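Local coordinates for protein extracellular ligand-binding receptor (Rhodopseudomonas palustris, PDB 4F06) that probably serves as the solute-binding component of an ABC transporter, capturing lignin-derived aromatic acids such as p-hydroxybenzoate, at residues A131-Q136 against K226-G231. Residues are numbered along the deposited sequence; the frame is centred on the assembly and turned at random. Where two conformers were deposited one is given.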
loop_
_atom_site.group_PDB
_atom_site.type_symbol
_atom_site.label_atom_id
_atom_site.label_comp_id
_atom_site.label_asym_id
_atom_site.label_seq_id
_atom_site.Cartn_x
_atom_site.Cartn_y
_atom_site.Cartn_z
ATOM N N ALA A 131 16.459 -2.549 -3.044
ATOM C CA ALA A 131 17.632 -3.208 -3.644
ATOM C C ALA A 131 18.851 -2.291 -3.643
ATOM O O ALA A 131 19.983 -2.767 -3.470
ATOM C CB ALA A 131 17.295 -3.666 -5.064
ATOM N N LYS A 132 18.615 -0.995 -3.874
ATOM C CA LYS A 132 19.696 -0.005 -3.791
ATOM C C LYS A 132 20.277 0.058 -2.379
ATOM O O LYS A 132 21.497 0.017 -2.186
ATOM C CB LYS A 132 19.141 1.369 -4.220
ATOM C CG LYS A 132 18.967 1.500 -5.749
ATOM C CD LYS A 132 18.446 2.860 -6.236
ATOM C CE LYS A 132 18.731 3.081 -7.723
ATOM N NZ LYS A 132 18.824 4.519 -8.140
ATOM N N VAL A 133 19.413 0.077 -1.382
ATOM C CA VAL A 133 19.872 0.132 0.002
ATOM C C VAL A 133 20.596 -1.171 0.386
ATOM O O VAL A 133 21.601 -1.160 1.084
ATOM C CB VAL A 133 18.728 0.412 0.998
ATOM C CG1 VAL A 133 19.241 0.320 2.443
ATOM C CG2 VAL A 133 18.156 1.791 0.757
ATOM N N ALA A 134 20.095 -2.301 -0.120
ATOM C CA ALA A 134 20.736 -3.579 0.200
ATOM C C ALA A 134 22.221 -3.546 -0.223
ATOM O O ALA A 134 23.118 -3.946 0.549
ATOM C CB ALA A 134 19.985 -4.734 -0.451
ATOM N N LYS A 135 22.471 -3.008 -1.418
ATOM C CA LYS A 135 23.834 -2.905 -1.890
ATOM C C LYS A 135 24.619 -1.908 -1.010
ATOM O O LYS A 135 25.749 -2.180 -0.635
ATOM C CB LYS A 135 23.815 -2.439 -3.352
ATOM C CG LYS A 135 25.186 -2.222 -3.947
ATOM C CD LYS A 135 25.816 -3.564 -4.151
ATOM C CE LYS A 135 27.287 -3.425 -4.485
ATOM N NZ LYS A 135 27.852 -4.769 -4.729
ATOM N N GLN A 136 24.012 -0.759 -0.700
ATOM C CA GLN A 136 24.704 0.288 0.096
ATOM C C GLN A 136 25.064 -0.267 1.475
ATOM O O GLN A 136 26.105 0.133 2.017
ATOM C CB GLN A 136 23.827 1.545 0.243
ATOM C CG GLN A 136 23.627 2.385 -1.033
ATOM C CD GLN A 136 24.905 3.088 -1.461
ATOM O OE1 GLN A 136 25.955 2.824 -0.940
ATOM N NE2 GLN A 136 24.808 3.976 -2.386
ATOM N N LYS A 226 20.463 -10.178 7.919
ATOM C CA LYS A 226 19.706 -8.931 8.022
ATOM C C LYS A 226 18.384 -9.077 7.255
ATOM O O LYS A 226 18.269 -9.877 6.328
ATOM C CB LYS A 226 20.503 -7.744 7.477
ATOM C CG LYS A 226 21.804 -7.532 8.206
ATOM C CD LYS A 226 22.580 -6.402 7.558
ATOM C CE LYS A 226 23.858 -6.082 8.335
ATOM N NZ LYS A 226 24.413 -4.766 7.932
ATOM N N LEU A 227 17.367 -8.334 7.691
ATOM C CA LEU A 227 16.098 -8.326 6.983
ATOM C C LEU A 227 15.854 -6.986 6.333
ATOM O O LEU A 227 15.844 -5.927 7.019
ATOM C CB LEU A 227 14.969 -8.640 7.947
ATOM C CG LEU A 227 13.555 -8.714 7.346
ATOM C CD1 LEU A 227 13.500 -9.801 6.301
ATOM C CD2 LEU A 227 12.486 -9.007 8.406
HETATM N N MSE A 228 15.646 -7.032 5.010
HETATM C CA MSE A 228 15.163 -5.878 4.237
HETATM C C MSE A 228 13.764 -6.272 3.751
HETATM O O MSE A 228 13.529 -7.389 3.248
HETATM C CB MSE A 228 16.068 -5.593 3.034
HETATM C CG MSE A 228 15.570 -4.477 2.072
HETATM SE SE MSE A 228 15.444 -2.718 2.937
HETATM C CE MSE A 228 17.190 -2.533 3.098
ATOM N N SER A 229 12.833 -5.375 3.927
ATOM C CA SER A 229 11.479 -5.651 3.503
ATOM C C SER A 229 10.904 -4.421 2.854
ATOM O O SER A 229 11.449 -3.329 2.997
ATOM C CB SER A 229 10.618 -6.075 4.691
ATOM O OG SER A 229 10.462 -5.039 5.627
ATOM N N THR A 230 9.769 -4.551 2.165
ATOM C CA THR A 230 8.942 -3.384 1.940
ATOM C C THR A 230 8.190 -3.143 3.265
ATOM O O THR A 230 8.054 -4.015 4.154
ATOM C CB THR A 230 8.016 -3.566 0.758
ATOM O OG1 THR A 230 7.183 -4.717 0.993
ATOM C CG2 THR A 230 8.794 -3.749 -0.538
ATOM N N GLY A 231 7.651 -1.945 3.377
ATOM C CA GLY A 231 6.981 -1.537 4.633
ATOM C C GLY A 231 5.723 -2.326 4.942
ATOM O O GLY A 231 5.249 -2.295 6.074
#
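Met228, modelled as selenomethionine, reaches from its strand to helix 123-136 and lays its terminal methyl against Val133, CE sitting 3.6 Å from CG1. Both side chains leave their backbones toward each other and cross at about a right angle. CG of Met228 stands anti to the backbone N, and the chain then bends twice, at chi2 (62°) and again at chi3 (69°), which turns CE onto the helix. Val133 presents the branch that lies anti to its own N (chi1 174°), with CB of Val133 a little farther from CE of Met228, at 3.9 Å. CE of Met228 also comes to 4.3 Å from the backbone N of Ala134; the CA atoms of Ala134 and Met228 are 7.3 Å apart. All three residues are buried, and the contact is apolar. Ala130 and Leu250 also touch the Met228 side chain, while Ala134 packs on Met197 of the adjoining strand and on Phe159 and Phe163 of helix 150-165. This is helix-on-sheet packing in an alpha/beta lobe, where strand 226-230 runs parallel to 197-201 and 250-253, as in the Rossmann-like lobes of periplasmic binding proteins.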